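Local coordinates for protein ferulic acid esterase, AmCE1/Fae1A (PDB 5CXX) that probably hydrolyses feruloyl esters as an alpha/beta-hydrolase-type ferulic acid esterase of carbohydrate esterase family CE1, and binds ferulic acid, at residues Q5-C10 with F262-Q267; A178-P183 with I216-N221; G184-E189 with I200-F205. All blocks are in the same frame, centred on the assembly; numbering follows the deposited sequence. Where two conformers were deposited one is given.

Contact 1. Residues Q5-C10 with F262-Q267; sequences QISNTC and FYNFIQ
The side-chain amide of Asn-264 reads the backbone of Ser-7 with both of its ends. Ser-7 N donates to Asn-264 OD1 over 3.0 Å with a nearly straight N-H...O angle of 163°, and Asn-264 ND2 returns a bond of 2.8 Å to Ser-7 O. The second bond lies on a lone pair in the plane of the Ser-7 carbonyl, although that oxygen is tilted out of the amide plane of Asn-264. With CG anti to its own carbonyl carbon (chi1 -77°), the Asn-264 amide leaves helix 255-266 toward the irregular segment 5-10. Ile-6 closes over the same oxygen, its CD1 lying 3.6 Å from Asn-264 OD1, while its side chain also packs on Ile-244 and Phe-246 of the edge strand 244-248.

The preceding residue, Tyr-263, meets the segment with different atoms. In one of two modelled conformers, Ser-7 OG sits at the ring edge, near the ring plane, 3.3 Å from Tyr-263 CE2. Cys-10 SG approaches obliquely, 4.4 Å from the centroid of the Tyr-263 ring, in a sulfur-aromatic contact; its trans chi1 of 179° carries the sulfur to Tyr-263 CB as well. Gln-267 NE2 lies over one ring face and donates to Tyr-263 O at 3.1 Å. Arg-90 binds both Tyr-263 OH and Gln-267 OE1.

A water accepts from Gln-267 NE2 and, in that same conformer of Ser-7, from Ser-7 OG; it donates to Gln-5 O and Asn-264 OD1, the last over 3.1 Å. Asn-264 OD1 is thus gripped by a backbone N-H and a water, and ND2 by Ser-7 O and Ala-260 O. Two acceptor bonds at OD1 and two donor bonds at ND2 settle which end of the buried amide is which and satisfy both.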
ATOM      1  N   GLN A   5     -10.948 -16.696   2.309  1.00 52.26           N
ATOM      2  CA  GLN A   5     -11.896 -16.442   3.418  1.00 47.73           C
ATOM      3  C   GLN A   5     -11.626 -15.085   4.110  1.00 36.07           C
ATOM      4  O   GLN A   5     -10.801 -15.000   4.986  1.00 43.75           O
ATOM      5  CB  GLN A   5     -11.855 -17.551   4.468  1.00 59.42           C
ATOM      6  CG  GLN A   5     -11.458 -18.919   3.948  1.00 69.01           C
ATOM      7  CD  GLN A   5     -10.002 -19.250   4.259  1.00 74.75           C
ATOM      8  OE1 GLN A   5      -9.097 -18.432   4.046  1.00 74.63           O
ATOM      9  NE2 GLN A   5      -9.770 -20.470   4.748  1.00 78.21           N
ATOM     10  N   ILE A   6     -12.320 -14.046   3.662  1.00 29.67           N
ATOM     11  CA  ILE A   6     -12.050 -12.706   4.155  1.00 24.12           C
ATOM     12  C   ILE A   6     -12.558 -12.590   5.584  1.00 23.56           C
ATOM     13  O   ILE A   6     -13.702 -13.026   5.870  1.00 27.46           O
ATOM     14  CB  ILE A   6     -12.747 -11.682   3.217  1.00 25.18           C
ATOM     15  CG1 ILE A   6     -12.197 -11.839   1.787  1.00 31.24           C
ATOM     16  CG2 ILE A   6     -12.632 -10.277   3.762  1.00 25.82           C
ATOM     17  CD1 ILE A   6     -10.700 -11.469   1.719  1.00 32.68           C
ATOM     18  N   SER A   7     -11.728 -12.000   6.451  1.00 23.93           N
ATOM     19  CA  SER A   7     -12.164 -11.776   7.816  0.58 26.61           C
ATOM     20  C   SER A   7     -12.166 -10.289   8.095  1.00 25.48           C
ATOM     21  O   SER A   7     -11.361  -9.545   7.562  1.00 28.16           O
ATOM     22  CB  SER A   7     -11.260 -12.437   8.820  0.58 30.15           C
ATOM     23  OG  SER A   7      -9.987 -11.925   8.619  0.58 28.48           O
ATOM     24  N   ASN A   8     -13.112  -9.874   8.916  1.00 22.52           N
ATOM     25  CA  ASN A   8     -13.246  -8.427   9.107  1.00 22.45           C
ATOM     26  C   ASN A   8     -12.384  -7.885  10.226  1.00 26.69           C
ATOM     27  O   ASN A   8     -12.465  -6.713  10.508  1.00 24.56           O
ATOM     28  CB  ASN A   8     -14.697  -8.021   9.323  1.00 23.04           C
ATOM     29  CG  ASN A   8     -15.330  -8.637  10.518  1.00 25.20           C
ATOM     30  OD1 ASN A   8     -14.666  -9.288  11.332  1.00 27.59           O
ATOM     31  ND2 ASN A   8     -16.638  -8.404  10.668  1.00 25.82           N
ATOM     32  N   THR A   9     -11.570  -8.735  10.821  1.00 23.94           N
ATOM     33  CA  THR A   9     -10.538  -8.273  11.759  0.64 23.65           C
ATOM     34  C   THR A   9      -9.282  -9.117  11.622  1.00 24.00           C
ATOM     35  O   THR A   9      -9.296 -10.216  11.056  1.00 26.26           O
ATOM     36  CB  THR A   9     -10.987  -8.354  13.235  0.64 25.53           C
ATOM     37  OG1 THR A   9     -11.075  -9.736  13.602  0.64 27.56           O
ATOM     38  CG2 THR A   9     -12.343  -7.604  13.459  0.64 25.69           C
ATOM     39  N   CYS A  10      -8.160  -8.577  12.138  1.00 22.56           N
ATOM     40  CA  CYS A  10      -6.939  -9.348  12.186  1.00 23.47           C
ATOM     41  C   CYS A  10      -6.830  -9.955  13.604  1.00 25.43           C
ATOM     42  O   CYS A  10      -6.775  -9.210  14.575  1.00 25.39           O
ATOM     43  CB  CYS A  10      -5.732  -8.419  11.926  1.00 22.91           C
ATOM     44  SG  CYS A  10      -4.143  -9.376  12.006  1.00 23.12           S
ATOM     45  N   PHE A 262      -4.146  -5.496   5.946  1.00 17.28           N
ATOM     46  CA  PHE A 262      -2.880  -6.144   5.588  1.00 16.73           C
ATOM     47  C   PHE A 262      -2.920  -7.654   5.774  1.00 17.75           C
ATOM     48  O   PHE A 262      -2.375  -8.448   4.972  1.00 19.54           O
ATOM     49  CB  PHE A 262      -1.769  -5.537   6.449  1.00 17.72           C
ATOM     50  CG  PHE A 262      -0.375  -5.757   5.910  1.00 16.85           C
ATOM     51  CD1 PHE A 262      -0.037  -5.388   4.588  1.00 17.47           C
ATOM     52  CD2 PHE A 262       0.629  -6.231   6.769  1.00 16.80           C
ATOM     53  CE1 PHE A 262       1.278  -5.559   4.105  1.00 16.31           C
ATOM     54  CE2 PHE A 262       1.937  -6.389   6.295  1.00 16.48           C
ATOM     55  CZ  PHE A 262       2.259  -6.045   4.985  1.00 16.49           C
ATOM     56  N   TYR A 263      -3.581  -8.096   6.853  1.00 17.89           N
ATOM     57  CA  TYR A 263      -3.762  -9.535   7.106  1.00 20.78           C
ATOM     58  C   TYR A 263      -4.495 -10.226   5.955  1.00 19.09           C
ATOM     59  O   TYR A 263      -4.045 -11.286   5.468  1.00 19.87           O
ATOM     60  CB  TYR A 263      -4.559  -9.692   8.415  1.00 19.68           C
ATOM     61  CG  TYR A 263      -5.011 -11.102   8.755  1.00 21.02           C
ATOM     62  CD1 TYR A 263      -4.091 -12.095   9.099  1.00 21.56           C
ATOM     63  CD2 TYR A 263      -6.387 -11.429   8.759  1.00 22.21           C
ATOM     64  CE1 TYR A 263      -4.488 -13.368   9.461  1.00 23.46           C
ATOM     65  CE2 TYR A 263      -6.800 -12.726   9.132  1.00 23.97           C
ATOM     66  CZ  TYR A 263      -5.839 -13.679   9.472  1.00 26.63           C
ATOM     67  OH  TYR A 263      -6.257 -14.939   9.850  1.00 29.35           O
ATOM     68  N   ASN A 264      -5.638  -9.667   5.513  1.00 18.81           N
ATOM     69  CA  ASN A 264      -6.288 -10.300   4.363  1.00 18.65           C
ATOM     70  C   ASN A 264      -5.478 -10.166   3.076  1.00 18.27           C
ATOM     71  O   ASN A 264      -5.402 -11.121   2.272  1.00 21.43           O
ATOM     72  CB  ASN A 264      -7.681  -9.670   4.208  1.00 20.95           C
ATOM     73  CG  ASN A 264      -8.666 -10.196   5.220  1.00 21.89           C
ATOM     74  OD1 ASN A 264      -9.201 -11.300   5.039  1.00 22.31           O
ATOM     75  ND2 ASN A 264      -8.920  -9.424   6.272  1.00 21.72           N
ATOM     76  N   PHE A 265      -4.849  -9.013   2.871  1.00 18.85           N
ATOM     77  CA  PHE A 265      -4.104  -8.817   1.651  1.00 18.71           C
ATOM     78  C   PHE A 265      -2.947  -9.796   1.477  1.00 18.49           C
ATOM     79  O   PHE A 265      -2.730 -10.369   0.410  1.00 20.58           O
ATOM     80  CB  PHE A 265      -3.619  -7.365   1.625  1.00 19.04           C
ATOM     81  CG  PHE A 265      -2.890  -6.948   0.347  1.00 17.15           C
ATOM     82  CD1 PHE A 265      -3.567  -6.941  -0.893  1.00 18.25           C
ATOM     83  CD2 PHE A 265      -1.565  -6.558   0.413  1.00 17.77           C
ATOM     84  CE1 PHE A 265      -2.884  -6.492  -2.059  1.00 18.04           C
ATOM     85  CE2 PHE A 265      -0.869  -6.163  -0.737  1.00 18.17           C
ATOM     86  CZ  PHE A 265      -1.526  -6.114  -1.957  1.00 19.34           C
ATOM     87  N   ILE A 266      -2.161  -9.974   2.548  1.00 19.36           N
ATOM     88  CA  ILE A 266      -0.936 -10.788   2.431  1.00 18.23           C
ATOM     89  C   ILE A 266      -1.268 -12.275   2.277  1.00 22.24           C
ATOM     90  O   ILE A 266      -0.473 -13.066   1.785  1.00 24.17           O
ATOM     91  CB  ILE A 266      -0.021 -10.509   3.662  1.00 19.61           C
ATOM     92  CG1 ILE A 266       0.504  -9.070   3.571  1.00 19.78           C
ATOM     93  CG2 ILE A 266       1.176 -11.522   3.730  1.00 21.84           C
ATOM     94  CD1 ILE A 266       1.475  -8.767   2.404  1.00 19.04           C
ATOM     95  N   GLN A 267      -2.488 -12.652   2.680  1.00 20.26           N
ATOM     96  CA  GLN A 267      -2.936 -14.002   2.389  1.00 22.60           C
ATOM     97  C   GLN A 267      -3.169 -14.248   0.897  1.00 24.12           C
ATOM     98  O   GLN A 267      -3.281 -15.414   0.477  1.00 25.25           O
ATOM     99  CB  GLN A 267      -4.241 -14.291   3.125  1.00 21.93           C
ATOM    100  CG  GLN A 267      -4.022 -14.578   4.590  1.00 23.98           C
ATOM    101  CD  GLN A 267      -5.325 -14.811   5.289  1.00 26.06           C
ATOM    102  OE1 GLN A 267      -5.948 -15.882   5.146  1.00 27.60           O
ATOM    103  NE2 GLN A 267      -5.800 -13.807   6.001  1.00 24.12           N
TER
HETATM  104  O   HOH W   1      -8.741 -13.922   6.583  1.00 29.43           O

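Contact 2. Residues A178-P183 with I216-N221; sequences AFAPAP and IDCGTN. With FER (3-(4-hydroxy-3-methoxyphenyl)-2-propenoic acid), chain D.
A chi1 of 85° sets the carboxylate of Asp-217 between its backbone N and carbonyl carbon, while Phe-179, at chi1 -42°, has CG anti to its carbonyl carbon; the two side chains meet on the same face of the sheet. Asp-217 OD1 comes to 3.2 Å from Phe-179 CA and 3.4 Å from Phe-179 CB, and it approaches the ring obliquely, with ring and carboxylate planes 90° apart. The contact buries this oxygen, and the model gives it no hydrogen-bonding partner. Burial without a partner would be expected to raise the pKa of the carboxylate.

The backbones run as neighbouring parallel strands, 175-179 beside 213-219, within the central mixed sheet of the alpha/beta-hydrolase fold. Asp-217 N donates to Ala-178 O over 3.0 Å, nearly along the C=O axis. Ala-180 N then donates to Asp-217 O at 2.8 Å from above the carbonyl plane, where segment 178-183 leaves the sheet. On the face opposite Phe-179, Ala-178 CB touches Ile-216 CG1 at 4.1 Å and packs on Ala-159 and Leu-163 of helix 157-168. Pro-181 CD lies 4.0 Å from Ile-216 CG2, the two side chains crossing at about a right angle.

Ala-180 CB faces Cys-218 SG and also touches Asp-222 and His-253, which with Ser-156 probably form the Ser-His-Asp triad expected of this fold. Beyond the sheet, segment 178-183 goes on to line the ferulic acid pocket: Ala-182 CB lies 3.7 Å from C2 of the ligand ring, and Pro-183 CG 3.4 Å from its phenolic O4.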
ATOM      1  N   ALA A 178      -5.694  -1.427  -0.449  1.00 15.64           N
ATOM      2  CA  ALA A 178      -6.000  -0.057  -0.079  1.00 15.74           C
ATOM      3  C   ALA A 178      -6.701  -0.067   1.269  1.00 16.67           C
ATOM      4  O   ALA A 178      -7.892  -0.462   1.333  1.00 17.00           O
ATOM      5  CB  ALA A 178      -6.909   0.629  -1.150  1.00 17.97           C
ATOM      6  N   PHE A 179      -6.016   0.353   2.337  1.00 16.92           N
ATOM      7  CA  PHE A 179      -6.616   0.319   3.675  1.00 16.35           C
ATOM      8  C   PHE A 179      -7.044   1.722   4.029  1.00 16.57           C
ATOM      9  O   PHE A 179      -6.199   2.607   4.223  1.00 17.24           O
ATOM     10  CB  PHE A 179      -5.601  -0.264   4.706  1.00 17.24           C
ATOM     11  CG  PHE A 179      -4.821  -1.468   4.169  1.00 15.73           C
ATOM     12  CD1 PHE A 179      -5.433  -2.413   3.341  1.00 16.41           C
ATOM     13  CD2 PHE A 179      -3.432  -1.588   4.453  1.00 17.04           C
ATOM     14  CE1 PHE A 179      -4.717  -3.449   2.788  1.00 16.53           C
ATOM     15  CE2 PHE A 179      -2.707  -2.666   3.925  1.00 18.20           C
ATOM     16  CZ  PHE A 179      -3.337  -3.605   3.077  1.00 16.58           C
ATOM     17  N   ALA A 180      -8.364   1.929   4.011  1.00 16.65           N
ATOM     18  CA  ALA A 180      -8.996   3.234   4.294  1.00 16.50           C
ATOM     19  C   ALA A 180      -8.496   4.325   3.356  1.00 17.20           C
ATOM     20  O   ALA A 180      -8.042   5.382   3.826  1.00 18.21           O
ATOM     21  CB  ALA A 180      -8.803   3.656   5.771  1.00 19.03           C
ATOM     22  N   PRO A 181      -8.632   4.139   2.043  1.00 17.00           N
ATOM     23  CA  PRO A 181      -8.129   5.153   1.101  1.00 17.56           C
ATOM     24  C   PRO A 181      -8.821   6.532   1.198  1.00 20.93           C
ATOM     25  O   PRO A 181     -10.016   6.677   1.440  1.00 19.88           O
ATOM     26  CB  PRO A 181      -8.409   4.507  -0.286  1.00 16.68           C
ATOM     27  CG  PRO A 181      -9.628   3.588  -0.059  1.00 17.93           C
ATOM     28  CD  PRO A 181      -9.229   2.976   1.329  1.00 18.79           C
ATOM     29  N   ALA A 182      -7.979   7.555   1.030  1.00 17.54           N
ATOM     30  CA  ALA A 182      -8.382   8.950   1.120  1.00 17.49           C
ATOM     31  C   ALA A 182      -9.246   9.395  -0.072  1.00 17.11           C
ATOM     32  O   ALA A 182      -9.131   8.807  -1.171  1.00 18.89           O
ATOM     33  CB  ALA A 182      -7.062   9.813   1.212  1.00 17.18           C
ATOM     34  N   PRO A 183     -10.000  10.480   0.103  1.00 19.03           N
ATOM     35  CA  PRO A 183     -10.750  11.059  -1.027  1.00 19.36           C
ATOM     36  C   PRO A 183      -9.844  11.576  -2.116  1.00 19.76           C
ATOM     37  O   PRO A 183      -8.664  11.901  -1.883  1.00 19.45           O
ATOM     38  CB  PRO A 183     -11.512  12.235  -0.415  1.00 21.43           C
ATOM     39  CG  PRO A 183     -10.723  12.584   0.893  1.00 20.73           C
ATOM     40  CD  PRO A 183     -10.186  11.251   1.362  1.00 18.18           C
ATOM     41  N   ILE A 216      -9.866  -3.585  -0.845  1.00 18.15           N
ATOM     42  CA  ILE A 216     -10.102  -2.306  -0.194  1.00 17.28           C
ATOM     43  C   ILE A 216     -10.815  -2.589   1.124  1.00 18.41           C
ATOM     44  O   ILE A 216     -11.763  -3.405   1.161  1.00 18.18           O
ATOM     45  CB  ILE A 216     -11.025  -1.397  -1.028  1.00 19.16           C
ATOM     46  CG1 ILE A 216     -10.443  -1.138  -2.389  1.00 21.14           C
ATOM     47  CG2 ILE A 216     -11.248  -0.061  -0.274  1.00 18.71           C
ATOM     48  CD1 ILE A 216     -11.435  -0.309  -3.290  1.00 22.10           C
ATOM     49  N   ASP A 217     -10.353  -1.941   2.221  1.00 18.47           N
ATOM     50  CA  ASP A 217     -11.144  -1.990   3.462  1.00 18.64           C
ATOM     51  C   ASP A 217     -11.243  -0.631   4.094  1.00 18.46           C
ATOM     52  O   ASP A 217     -10.633   0.362   3.616  1.00 18.07           O
ATOM     53  CB  ASP A 217     -10.629  -3.068   4.497  1.00 18.00           C
ATOM     54  CG  ASP A 217      -9.473  -2.573   5.427  1.00 20.28           C
ATOM     55  OD1 ASP A 217      -8.685  -1.736   5.003  1.00 20.88           O
ATOM     56  OD2 ASP A 217      -9.401  -3.054   6.593  1.00 18.24           O
ATOM     57  N   CYS A 218     -12.059  -0.579   5.133  1.00 18.22           N
ATOM     58  CA  CYS A 218     -12.202   0.652   5.920  1.00 18.11           C
ATOM     59  C   CYS A 218     -12.953   0.338   7.194  1.00 18.15           C
ATOM     60  O   CYS A 218     -13.838  -0.528   7.179  1.00 19.42           O
ATOM     61  CB  CYS A 218     -12.985   1.737   5.125  1.00 18.90           C
ATOM     62  SG  CYS A 218     -12.889   3.407   5.883  1.00 20.41           S
ATOM     63  N   GLY A 219     -12.640   1.028   8.306  1.00 19.78           N
ATOM     64  CA  GLY A 219     -13.499   0.992   9.470  1.00 19.99           C
ATOM     65  C   GLY A 219     -14.909   1.505   9.128  1.00 23.58           C
ATOM     66  O   GLY A 219     -15.102   2.343   8.240  1.00 22.30           O
ATOM     67  N   THR A 220     -15.899   1.078   9.893  1.00 21.05           N
ATOM     68  CA  THR A 220     -17.276   1.596   9.685  1.00 21.47           C
ATOM     69  C   THR A 220     -17.381   3.039  10.240  1.00 25.54           C
ATOM     70  O   THR A 220     -18.310   3.759   9.906  1.00 27.68           O
ATOM     71  CB  THR A 220     -18.330   0.755  10.384  1.00 24.50           C
ATOM     72  OG1 THR A 220     -17.945   0.606  11.745  1.00 24.15           O
ATOM     73  CG2 THR A 220     -18.411  -0.657   9.713  1.00 25.43           C
ATOM     74  N   ASN A 221     -16.394   3.467  11.037  1.00 23.77           N
ATOM     75  CA  ASN A 221     -16.508   4.745  11.752  1.00 23.37           C
ATOM     76  C   ASN A 221     -15.228   5.543  11.582  1.00 21.91           C
ATOM     77  O   ASN A 221     -14.686   6.076  12.559  1.00 25.18           O
ATOM     78  CB  ASN A 221     -16.777   4.525  13.229  1.00 29.92           C
ATOM     79  CG  ASN A 221     -18.147   3.882  13.462  1.00 38.75           C
ATOM     80  OD1 ASN A 221     -18.333   2.674  13.263  1.00 38.27           O
ATOM     81  ND2 ASN A 221     -19.136   4.711  13.802  1.00 42.49           N
TER
HETATM   82  C4  FER D 301      -8.595  14.602   2.709  1.00 19.73           C
HETATM   83  C5  FER D 301      -8.753  14.031   4.006  1.00 21.99           C
HETATM   84  C6  FER D 301      -7.840  13.124   4.458  1.00 21.00           C
HETATM   85  C3  FER D 301      -7.543  14.144   1.895  1.00 18.96           C
HETATM   86  C2  FER D 301      -6.602  13.254   2.340  1.00 18.19           C
HETATM   87  C1  FER D 301      -6.755  12.724   3.609  1.00 19.78           C
HETATM   88  C10 FER D 301      -6.588  14.096  -0.196  1.00 21.00           C
HETATM   89  C7  FER D 301      -5.717  11.773   4.096  1.00 20.56           C
HETATM   90  C8  FER D 301      -5.534  11.435   5.385  1.00 18.94           C
HETATM   91  C9  FER D 301      -4.425  10.442   5.725  1.00 21.10           C
HETATM   92  O1  FER D 301      -3.654   9.944   4.845  1.00 19.87           O
HETATM   93  O2  FER D 301      -4.256  10.139   6.935  1.00 24.99           O
HETATM   94  O4  FER D 301      -9.442  15.512   2.154  1.00 22.54           O
HETATM   95  O3  FER D 301      -7.522  14.735   0.667  1.00 20.39           O

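Contact 3. Residues G184-E189 with I200-F205; sequences GITPGE and ISEDEF
Segments 184-189 and 200-205 are joined by one backbone hydrogen bond, from Ile-200 N to Ile-185 O (3.1 Å), and by a CA-H...O contact in which Thr-186 CA lies 3.4 Å from Ile-200 O. Together they close the base of an excursion between two core strands of the alpha/beta-hydrolase fold, with the small antiparallel pair 188-190 and 194-196 in between.

The apolar half of the contact is built on the Phe-205 ring. With CG anti to its backbone N (chi1 -170°), Phe-205 turns its ring face to Ile-185, whose CG2 stands over the centre, 4.1 Å from the centroid of the Phe-205 ring and 9° off the normal, a clear CH-pi contact. Ile-185 CD1 reaches Phe-205 CZ, and Tyr-167 meets the same ring edge-to-face. Ile-200 lies beside Ile-185, pointing the same way, with its CD1 against Ile-185 CG2. Thr-186 CG2 fills the space between Ile-200 CG1, Ser-201 O and the ring.

Within 200-205 the turn is held from both ends: Ser-201 N donates to Glu-204 OE1 over 3.0 Å, and Glu-204 N donates to Ser-201 OG, an ST motif. On the polar side, Glu-202 lays its CG against Thr-186 CB and extends beyond it to a water; its OE2 also bonds a glycerol, probably from the crystallisation liquor. That water accepts from Thr-186 OG1 and donates to Pro-187 O and Glu-202 OE2, each at 2.7 Å.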
ATOM      1  N   GLY A 184     -10.420  11.688  -3.318  1.00 18.89           N
ATOM      2  CA  GLY A 184      -9.817  12.427  -4.414  1.00 19.35           C
ATOM      3  C   GLY A 184      -9.186  11.611  -5.527  1.00 20.37           C
ATOM      4  O   GLY A 184      -8.610  12.217  -6.479  1.00 21.28           O
ATOM      5  N   ILE A 185      -9.283  10.281  -5.470  1.00 18.07           N
ATOM      6  CA  ILE A 185      -8.861   9.543  -6.681  1.00 20.05           C
ATOM      7  C   ILE A 185      -9.747  10.056  -7.829  1.00 21.10           C
ATOM      8  O   ILE A 185      -9.277  10.329  -8.939  1.00 20.57           O
ATOM      9  CB  ILE A 185      -9.046   8.033  -6.562  1.00 18.41           C
ATOM     10  CG1 ILE A 185      -8.091   7.531  -5.469  1.00 18.03           C
ATOM     11  CG2 ILE A 185      -8.735   7.330  -7.927  1.00 21.95           C
ATOM     12  CD1 ILE A 185      -8.359   6.052  -5.168  1.00 19.30           C
ATOM     13  N   THR A 186     -11.039  10.131  -7.532  1.00 19.94           N
ATOM     14  CA  THR A 186     -12.067  10.606  -8.476  1.00 18.80           C
ATOM     15  C   THR A 186     -12.696  11.880  -7.832  1.00 20.34           C
ATOM     16  O   THR A 186     -12.360  12.226  -6.680  1.00 22.15           O
ATOM     17  CB  THR A 186     -13.120   9.508  -8.682  1.00 21.90           C
ATOM     18  OG1 THR A 186     -13.474   9.022  -7.390  1.00 23.02           O
ATOM     19  CG2 THR A 186     -12.517   8.315  -9.494  1.00 21.87           C
ATOM     20  N   PRO A 187     -13.538  12.617  -8.543  1.00 22.19           N
ATOM     21  CA  PRO A 187     -14.028  13.875  -7.962  1.00 23.54           C
ATOM     22  C   PRO A 187     -14.818  13.659  -6.694  1.00 23.89           C
ATOM     23  O   PRO A 187     -15.629  12.709  -6.565  1.00 25.87           O
ATOM     24  CB  PRO A 187     -14.928  14.448  -9.063  1.00 23.83           C
ATOM     25  CG  PRO A 187     -14.382  13.851 -10.362  1.00 26.15           C
ATOM     26  CD  PRO A 187     -14.017  12.447  -9.934  1.00 23.57           C
ATOM     27  N   GLY A 188     -14.666  14.617  -5.773  1.00 24.25           N
ATOM     28  CA  GLY A 188     -15.390  14.485  -4.505  1.00 26.83           C
ATOM     29  C   GLY A 188     -15.259  15.756  -3.685  1.00 28.19           C
ATOM     30  O   GLY A 188     -14.660  16.715  -4.134  1.00 30.52           O
ATOM     31  N   GLU A 189     -15.912  15.784  -2.524  1.00 25.00           N
ATOM     32  CA  GLU A 189     -15.911  16.987  -1.674  1.00 24.10           C
ATOM     33  C   GLU A 189     -15.875  16.516  -0.224  1.00 25.62           C
ATOM     34  O   GLU A 189     -16.556  15.562   0.119  1.00 25.84           O
ATOM     35  CB  GLU A 189     -17.172  17.873  -1.927  1.00 30.37           C
ATOM     36  CG  GLU A 189     -17.277  18.978  -0.919  1.00 40.76           C
ATOM     37  CD  GLU A 189     -16.860  20.326  -1.464  1.00 59.63           C
ATOM     38  OE1 GLU A 189     -16.561  20.399  -2.680  1.00 64.19           O
ATOM     39  OE2 GLU A 189     -16.878  21.317  -0.684  1.00 66.61           O
ATOM     40  N   ILE A 200      -8.666  11.339 -11.803  1.00 21.54           N
ATOM     41  CA  ILE A 200      -9.278  10.757 -12.985  1.00 20.07           C
ATOM     42  C   ILE A 200     -10.790  10.895 -12.815  1.00 23.26           C
ATOM     43  O   ILE A 200     -11.257  11.110 -11.692  1.00 22.42           O
ATOM     44  CB  ILE A 200      -8.902   9.270 -13.179  1.00 22.15           C
ATOM     45  CG1 ILE A 200      -9.184   8.479 -11.912  1.00 23.02           C
ATOM     46  CG2 ILE A 200      -7.379   9.223 -13.574  1.00 25.32           C
ATOM     47  CD1 ILE A 200      -8.885   6.950 -12.012  1.00 22.03           C
ATOM     48  N   SER A 201     -11.553  10.696 -13.886  1.00 21.66           N
ATOM     49  CA  SER A 201     -12.990  10.598 -13.722  1.00 24.06           C
ATOM     50  C   SER A 201     -13.385   9.212 -13.153  1.00 22.76           C
ATOM     51  O   SER A 201     -12.619   8.255 -13.202  1.00 21.79           O
ATOM     52  CB  SER A 201     -13.688  10.802 -15.056  1.00 25.63           C
ATOM     53  OG  SER A 201     -13.404   9.683 -15.914  1.00 27.61           O
ATOM     54  N   GLU A 202     -14.617   9.084 -12.681  1.00 22.76           N
ATOM     55  CA  GLU A 202     -15.079   7.782 -12.233  1.00 21.40           C
ATOM     56  C   GLU A 202     -15.011   6.715 -13.351  1.00 24.47           C
ATOM     57  O   GLU A 202     -14.559   5.618 -13.116  1.00 22.98           O
ATOM     58  CB  GLU A 202     -16.517   7.943 -11.703  1.00 24.79           C
ATOM     59  CG  GLU A 202     -16.516   8.778 -10.400  1.00 24.90           C
ATOM     60  CD  GLU A 202     -17.889   8.883  -9.754  1.00 31.07           C
ATOM     61  OE1 GLU A 202     -18.897   8.537 -10.428  1.00 31.41           O
ATOM     62  OE2 GLU A 202     -17.983   9.350  -8.592  1.00 28.25           O
ATOM     63  N   ASP A 203     -15.451   7.061 -14.567  1.00 24.26           N
ATOM     64  CA  ASP A 203     -15.421   6.075 -15.673  1.00 25.54           C
ATOM     65  C   ASP A 203     -14.013   5.642 -16.016  1.00 24.04           C
ATOM     66  O   ASP A 203     -13.824   4.547 -16.577  1.00 27.88           O
ATOM     67  CB  ASP A 203     -16.121   6.644 -16.922  1.00 27.95           C
ATOM     68  CG  ASP A 203     -17.602   6.524 -16.829  1.00 30.09           C
ATOM     69  OD1 ASP A 203     -18.122   5.729 -16.009  1.00 28.25           O
ATOM     70  OD2 ASP A 203     -18.280   7.235 -17.586  1.00 35.06           O
ATOM     71  N   GLU A 204     -13.024   6.472 -15.682  1.00 20.84           N
ATOM     72  CA  GLU A 204     -11.616   6.159 -15.951  1.00 21.06           C
ATOM     73  C   GLU A 204     -10.994   5.306 -14.864  1.00 23.12           C
ATOM     74  O   GLU A 204      -9.828   4.882 -15.021  1.00 24.28           O
ATOM     75  CB  GLU A 204     -10.802   7.440 -16.100  1.00 21.58           C
ATOM     76  CG  GLU A 204     -11.096   8.110 -17.442  1.00 23.07           C
ATOM     77  CD  GLU A 204     -10.752   9.619 -17.470  1.00 24.81           C
ATOM     78  OE1 GLU A 204     -10.174  10.158 -16.489  1.00 24.95           O
ATOM     79  OE2 GLU A 204     -11.105  10.229 -18.485  1.00 27.04           O
ATOM     80  N   PHE A 205     -11.729   5.048 -13.771  1.00 21.97           N
ATOM     81  CA  PHE A 205     -11.130   4.310 -12.624  1.00 21.88           C
ATOM     82  C   PHE A 205     -11.288   2.813 -12.937  1.00 20.37           C
ATOM     83  O   PHE A 205     -12.244   2.147 -12.490  1.00 22.81           O
ATOM     84  CB  PHE A 205     -11.826   4.721 -11.336  1.00 19.84           C
ATOM     85  CG  PHE A 205     -11.158   4.228 -10.074  1.00 20.27           C
ATOM     86  CD1 PHE A 205      -9.920   3.603 -10.089  1.00 19.67           C
ATOM     87  CD2 PHE A 205     -11.796   4.462  -8.874  1.00 21.85           C
ATOM     88  CE1 PHE A 205      -9.337   3.202  -8.855  1.00 21.31           C
ATOM     89  CE2 PHE A 205     -11.221   4.075  -7.645  1.00 23.36           C
ATOM     90  CZ  PHE A 205      -9.987   3.414  -7.665  1.00 20.50           C
TER
HETATM   91  O   HOH W   2     -15.905  10.104  -6.992  1.00 22.27           O

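From the N terminus, residues 5-10 meet helix 255-266 near the end of the chain, so contact 1 closes a loop of 251 intervening residues that encloses the other two. Contact 2 lies inside it, joining core strands 175-179 and 213-219. Contact 3 is nested in turn within the loop of contact 2: segment 184-189 follows 178-183 directly, and its partner 200-205 precedes strand 213-219. None of the loops cross. Contacts 1 and 2 touch where Phe-179 CZ packs 3.5 Å from Phe-262 N, linking sheet to C-terminal helix. Contacts 1 and 3 stay about 13 Å apart at their nearest atoms.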